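Local structure of exopolygalacturonase (Yersinia enterocolitica, 2UVE) at residues S51-V56 with I118-E123; D83-F88 with M112-V117. The protein probably releases galacturonate units from the ends of polygalacturonate chains in pectin, as a glycoside hydrolase of family 28 with an added fibronectin type III domain. All blocks are in the same frame, centred on the assembly; numbering follows the deposited sequence.

Contact 1. Residues S51-V56 with I118-E123; sequences SSIVLV and IGLKPE. With SO4 (sulfate ion), chain P.
The backbone carbonyl of S51 sits in the bend of 118-123, where L120 closes on it with both its amide and its side chain. L120 N donates to S51 O at 2.8 Å, fairly straight at 154° and tilted out of the carbonyl plane. L120 CB lies only 3.1 Å from the same S51 O, so little room is left around this acceptor. In return S51 CA comes 3.5 Å from L120 O, a CH...O contact beside the true bond. G119 has a positive phi of 75°, easily adopted without a side chain, and probably helps the chain turn toward S51.

Next to this link, L120 and I53 make an apolar contact. With CG of L120 anti to the carbonyl carbon (chi1 -59°) and the chain extended beyond it, CD1 reaches I53 CD1 at 3.7 Å; the two branched chains cross at about a right angle. L120 also rests on Y126, and I53 on F128, so a leucine and an isoleucine suit a place where both side chains lie against aromatic residues of strand 125-134.

S52 CB meets I118 CG2 at 3.9 Å. On the short S52 side chain, OG hydrogen-bonds to D49 OD1, its strongest partner, and also lies 2.7 Å from sulfate O1, a second possible acceptor for its single proton. R262 and Y343 hold the sulfate from elsewhere in the chain.

From L120 the sequence runs L-K-P-E-T-S-Y, and Y126 OH hydrogen-bonds to K121 N: this is the tyrosine corner of fibronectin type III domains, in the turn between strands 114-117 and 125-134.

Contact 2. Residues D83-F88 with M112-V117; sequences DNNDNF and MQNFTV. With NI (nickel (II) ion), chain E.
N84 spends its side-chain amide on the backbone of T116, gripping the residue by both its N-H and its C=O. T116 N donates to N84 OD1 at 2.7 Å and 171°, coming from above the plane of that carbonyl, while N84 ND2 donates to T116 O at 2.7 Å. An asparagine suits the place because one flat group offers donor and acceptor together, and with CG anti to the backbone N (chi1 -179°) it reaches straight out from the helix. A water adds a further donor to N84 OD1 at 2.9 Å and also hydrogen-bonds to T116 OG1.

Next along the helix, N85 ND2 makes a weak hydrogen bond to N114 O at 2.8 Å; its stronger partner is A81 O, in the preceding turn. D83 OD1 binds a nickel ion at 2.0 Å on this helix, and takes no part in the contact with 112-117.

Strand 114-117 is an outer strand of the three-stranded sheet of a fibronectin type III sandwich. The axis of 83-88 passes 7.6 Å from that of strand 114-117, and the helix meets the polar groups that a further strand would otherwise pair with.

The N84 amide lies stacked over the F115 ring, the planes 18° apart, with ND2 3.6 Å above the ring near its centre. T116 CB sits over one face of F88, 4.1 Å from the ring centroid, in a CH-pi contact. The sulfur of M112 lies against the N85 amide.

How the contacts relate
The two contacts share a sheet: strand 53-58 of contact 1 pairs antiparallel with strand 114-117 of contact 2, probably through I53 O to V117 N at 2.8 Å and L55 N to F115 O at 2.9 Å. Their centres are about 13 Å apart. Segment 112-117 runs directly into 118-123, so the strand held by the helix in contact 2 leads into the bend that returns to S51 in contact 1; F88 and I118 touch at the junction. The sulfate at S52, probably from the crystallisation liquor, lies about 5 Å, at nearest atoms, from the T116 side chain, where the fibronectin type III domain meets the beta-helix.

Contact 1. Residues S51-V56 with I118-E123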
loop_
_atom_site.group_PDB
_atom_site.type_symbol
_atom_site.label_atom_id
_atom_site.label_comp_id
_atom_site.label_asym_id
_atom_site.label_seq_id
_atom_site.Cartn_x
_atom_site.Cartn_y
_atom_site.Cartn_z
ATOM N N SER A 51 -25.260 -8.324 -0.320
ATOM C CA SER A 51 -25.651 -8.495 1.083
ATOM C C SER A 51 -24.889 -7.633 2.099
ATOM O O SER A 51 -25.155 -7.703 3.283
ATOM C CB SER A 51 -25.639 -9.970 1.468
ATOM O OG SER A 51 -24.400 -10.556 1.203
ATOM N N SER A 52 -23.963 -6.814 1.628
ATOM C CA SER A 52 -23.067 -6.077 2.514
ATOM C C SER A 52 -22.633 -4.758 1.902
ATOM O O SER A 52 -22.660 -4.603 0.691
ATOM C CB SER A 52 -21.844 -6.928 2.908
ATOM O OG SER A 52 -21.249 -7.488 1.771
ATOM N N ILE A 53 -22.234 -3.831 2.774
ATOM C CA ILE A 53 -21.808 -2.480 2.427
ATOM C C ILE A 53 -20.720 -2.091 3.443
ATOM O O ILE A 53 -20.897 -2.284 4.661
ATOM C CB ILE A 53 -22.994 -1.474 2.543
ATOM C CG1 ILE A 53 -24.061 -1.709 1.437
ATOM C CG2 ILE A 53 -22.490 -0.008 2.533
ATOM C CD1 ILE A 53 -25.367 -0.924 1.609
ATOM N N VAL A 54 -19.597 -1.546 2.955
ATOM C CA VAL A 54 -18.561 -1.064 3.850
ATOM C C VAL A 54 -18.692 0.444 3.918
ATOM O O VAL A 54 -18.942 1.091 2.903
ATOM C CB VAL A 54 -17.125 -1.447 3.363
ATOM C CG1 VAL A 54 -16.033 -0.891 4.337
ATOM C CG2 VAL A 54 -16.993 -2.926 3.197
ATOM N N LEU A 55 -18.497 0.997 5.112
ATOM C CA LEU A 55 -18.580 2.422 5.372
ATOM C C LEU A 55 -17.257 2.887 5.947
ATOM O O LEU A 55 -16.628 2.182 6.716
ATOM C CB LEU A 55 -19.699 2.724 6.398
ATOM C CG LEU A 55 -21.130 2.207 6.135
ATOM C CD1 LEU A 55 -21.875 2.337 7.459
ATOM C CD2 LEU A 55 -21.793 3.066 5.049
ATOM N N VAL A 56 -16.861 4.095 5.591
ATOM C CA VAL A 56 -15.645 4.718 6.124
ATOM C C VAL A 56 -16.023 6.184 6.294
ATOM O O VAL A 56 -17.028 6.626 5.752
ATOM C CB VAL A 56 -14.391 4.546 5.207
ATOM C CG1 VAL A 56 -14.118 3.065 4.887
ATOM C CG2 VAL A 56 -14.557 5.341 3.931
ATOM N N ILE A 118 -23.152 -6.332 7.199
ATOM C CA ILE A 118 -23.535 -7.573 6.535
ATOM C C ILE A 118 -24.996 -7.981 6.818
ATOM O O ILE A 118 -25.693 -7.325 7.602
ATOM C CB ILE A 118 -22.551 -8.737 6.844
ATOM C CG1 ILE A 118 -22.683 -9.265 8.292
ATOM C CG2 ILE A 118 -21.117 -8.340 6.490
ATOM C CD1 ILE A 118 -22.381 -10.800 8.420
ATOM N N GLY A 119 -25.465 -9.057 6.180
ATOM C CA GLY A 119 -26.818 -9.556 6.455
ATOM C C GLY A 119 -27.901 -8.699 5.821
ATOM O O GLY A 119 -29.047 -8.683 6.273
ATOM N N LEU A 120 -27.520 -7.980 4.762
ATOM C CA LEU A 120 -28.430 -7.136 4.023
ATOM C C LEU A 120 -29.099 -7.904 2.908
ATOM O O LEU A 120 -28.746 -9.045 2.603
ATOM C CB LEU A 120 -27.702 -5.898 3.457
ATOM C CG LEU A 120 -27.004 -4.956 4.447
ATOM C CD1 LEU A 120 -26.327 -3.837 3.666
ATOM C CD2 LEU A 120 -27.919 -4.432 5.583
ATOM N N LYS A 121 -30.099 -7.269 2.325
ATOM C CA LYS A 121 -30.885 -7.864 1.254
ATOM C C LYS A 121 -30.498 -7.267 -0.101
ATOM O O LYS A 121 -30.083 -6.102 -0.161
ATOM C CB LYS A 121 -32.372 -7.669 1.550
ATOM C CG LYS A 121 -32.874 -8.493 2.760
ATOM C CD LYS A 121 -34.276 -8.098 3.169
ATOM C CE LYS A 121 -35.338 -8.994 2.535
ATOM N NZ LYS A 121 -36.578 -9.033 3.424
ATOM N N PRO A 122 -30.638 -8.054 -1.194
ATOM C CA PRO A 122 -30.279 -7.551 -2.533
ATOM C C PRO A 122 -31.150 -6.393 -3.050
ATOM O O PRO A 122 -32.345 -6.327 -2.737
ATOM C CB PRO A 122 -30.386 -8.792 -3.432
ATOM C CG PRO A 122 -30.437 -9.954 -2.501
ATOM C CD PRO A 122 -31.068 -9.455 -1.231
ATOM N N GLU A 123 -30.517 -5.475 -3.783
ATOM C CA GLU A 123 -31.133 -4.258 -4.361
ATOM C C GLU A 123 -32.000 -3.435 -3.401
ATOM O O GLU A 123 -33.139 -3.085 -3.729
ATOM C CB GLU A 123 -31.943 -4.612 -5.612
ATOM C CG GLU A 123 -31.139 -5.287 -6.667
ATOM C CD GLU A 123 -31.927 -5.507 -7.935
ATOM O OE1 GLU A 123 -32.718 -6.489 -7.999
ATOM O OE2 GLU A 123 -31.728 -4.711 -8.876
HETATM S S SO4 P . -18.052 -6.108 0.177
HETATM O O1 SO4 P . -19.308 -5.773 0.877
HETATM O O2 SO4 P . -17.062 -6.595 1.162
HETATM O O3 SO4 P . -18.240 -7.118 -0.913
HETATM O O4 SO4 P . -17.551 -4.871 -0.399
#

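Contact 2. Residues D83-F88 with M112-V117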
loop_
_atom_site.group_PDB
_atom_site.type_symbol
_atom_site.label_atom_id
_atom_site.label_comp_id
_atom_site.label_asym_id
_atom_site.label_seq_id
_atom_site.Cartn_x
_atom_site.Cartn_y
_atom_site.Cartn_z
ATOM N N ASP A 83 -15.556 -2.899 17.815
ATOM C CA ASP A 83 -16.171 -4.247 17.752
ATOM C C ASP A 83 -16.340 -4.798 16.334
ATOM O O ASP A 83 -16.135 -5.996 16.055
ATOM C CB ASP A 83 -17.560 -4.197 18.423
ATOM C CG ASP A 83 -17.487 -3.835 19.947
ATOM O OD1 ASP A 83 -16.512 -4.266 20.623
ATOM O OD2 ASP A 83 -18.410 -3.152 20.474
ATOM N N ASN A 84 -16.788 -3.929 15.433
ATOM C CA ASN A 84 -16.982 -4.376 14.054
ATOM C C ASN A 84 -15.627 -4.800 13.414
ATOM O O ASN A 84 -15.565 -5.831 12.802
ATOM C CB ASN A 84 -17.715 -3.308 13.237
ATOM C CG ASN A 84 -17.961 -3.729 11.808
ATOM O OD1 ASN A 84 -17.122 -3.446 10.930
ATOM N ND2 ASN A 84 -19.107 -4.420 11.551
ATOM N N ASN A 85 -14.575 -4.012 13.603
ATOM C CA ASN A 85 -13.207 -4.364 13.144
ATOM C C ASN A 85 -12.601 -5.659 13.759
ATOM O O ASN A 85 -11.918 -6.428 13.058
ATOM C CB ASN A 85 -12.286 -3.158 13.329
ATOM C CG ASN A 85 -12.392 -2.140 12.168
ATOM O OD1 ASN A 85 -11.509 -2.107 11.323
ATOM N ND2 ASN A 85 -13.453 -1.307 12.141
ATOM N N ASP A 86 -12.885 -5.920 15.047
ATOM C CA ASP A 86 -12.543 -7.198 15.686
ATOM C C ASP A 86 -13.085 -8.361 14.869
ATOM O O ASP A 86 -12.427 -9.385 14.703
ATOM C CB ASP A 86 -13.056 -7.290 17.139
ATOM C CG ASP A 86 -12.423 -6.274 18.063
ATOM O OD1 ASP A 86 -11.297 -5.750 17.798
ATOM O OD2 ASP A 86 -13.055 -5.986 19.118
ATOM N N ASN A 87 -14.266 -8.167 14.304
ATOM C CA ASN A 87 -14.940 -9.178 13.495
ATOM C C ASN A 87 -14.386 -9.307 12.043
ATOM O O ASN A 87 -14.107 -10.419 11.568
ATOM C CB ASN A 87 -16.461 -8.845 13.539
ATOM C CG ASN A 87 -17.323 -9.891 12.887
ATOM O OD1 ASN A 87 -16.839 -10.734 12.123
ATOM N ND2 ASN A 87 -18.635 -9.826 13.152
ATOM N N PHE A 88 -14.176 -8.163 11.374
ATOM C CA PHE A 88 -13.946 -8.121 9.936
ATOM C C PHE A 88 -12.547 -7.742 9.465
ATOM O O PHE A 88 -12.164 -8.122 8.345
ATOM C CB PHE A 88 -14.971 -7.168 9.288
ATOM C CG PHE A 88 -16.402 -7.673 9.381
ATOM C CD1 PHE A 88 -16.839 -8.722 8.559
ATOM C CD2 PHE A 88 -17.307 -7.101 10.274
ATOM C CE1 PHE A 88 -18.154 -9.176 8.637
ATOM C CE2 PHE A 88 -18.607 -7.556 10.356
ATOM C CZ PHE A 88 -19.037 -8.593 9.545
ATOM N N MET A 112 -10.749 3.582 14.950
ATOM C CA MET A 112 -11.313 2.933 13.758
ATOM C C MET A 112 -12.195 3.883 12.975
ATOM O O MET A 112 -12.921 4.672 13.568
ATOM C CB MET A 112 -12.107 1.678 14.130
ATOM C CG MET A 112 -11.250 0.517 14.753
ATOM S SD MET A 112 -9.822 -0.016 13.748
ATOM C CE MET A 112 -8.484 0.699 14.684
ATOM N N GLN A 113 -12.132 3.769 11.648
ATOM C CA GLN A 113 -12.761 4.687 10.719
ATOM C C GLN A 113 -13.485 3.933 9.673
ATOM O O GLN A 113 -13.734 4.483 8.630
ATOM C CB GLN A 113 -11.722 5.527 9.953
ATOM C CG GLN A 113 -11.038 6.557 10.741
ATOM C CD GLN A 113 -9.914 7.182 9.980
ATOM O OE1 GLN A 113 -8.750 6.959 10.298
ATOM N NE2 GLN A 113 -10.256 8.038 9.010
ATOM N N ASN A 114 -13.829 2.681 9.953
ATOM C CA ASN A 114 -14.557 1.825 9.018
ATOM C C ASN A 114 -15.472 0.880 9.790
ATOM O O ASN A 114 -15.213 0.567 10.951
ATOM C CB ASN A 114 -13.589 1.019 8.095
ATOM C CG ASN A 114 -12.932 -0.161 8.804
ATOM O OD1 ASN A 114 -11.923 0.007 9.482
ATOM N ND2 ASN A 114 -13.509 -1.360 8.660
ATOM N N PHE A 115 -16.503 0.386 9.103
ATOM C CA PHE A 115 -17.504 -0.486 9.686
ATOM C C PHE A 115 -18.107 -1.252 8.518
ATOM O O PHE A 115 -18.531 -0.660 7.540
ATOM C CB PHE A 115 -18.578 0.355 10.438
ATOM C CG PHE A 115 -19.665 -0.465 11.169
ATOM C CD1 PHE A 115 -19.618 -0.629 12.558
ATOM C CD2 PHE A 115 -20.771 -0.987 10.472
ATOM C CE1 PHE A 115 -20.615 -1.358 13.257
ATOM C CE2 PHE A 115 -21.791 -1.719 11.148
ATOM C CZ PHE A 115 -21.708 -1.908 12.550
ATOM N N THR A 116 -18.151 -2.569 8.644
ATOM C CA THR A 116 -18.713 -3.418 7.616
ATOM C C THR A 116 -20.106 -3.898 8.006
ATOM O O THR A 116 -20.276 -4.496 9.069
ATOM C CB THR A 116 -17.766 -4.628 7.322
ATOM O OG1 THR A 116 -16.463 -4.125 7.019
ATOM C CG2 THR A 116 -18.262 -5.474 6.200
ATOM N N VAL A 117 -21.083 -3.624 7.134
ATOM C CA VAL A 117 -22.486 -3.998 7.329
ATOM C C VAL A 117 -22.805 -5.228 6.525
ATOM O O VAL A 117 -22.763 -5.169 5.305
ATOM C CB VAL A 117 -23.486 -2.858 6.882
ATOM C CG1 VAL A 117 -24.941 -3.231 7.246
ATOM C CG2 VAL A 117 -23.111 -1.458 7.443
HETATM NI NI NI E . -15.332 -3.553 22.096
HETATM O O HOH W 1 -14.836 -3.423 9.203
#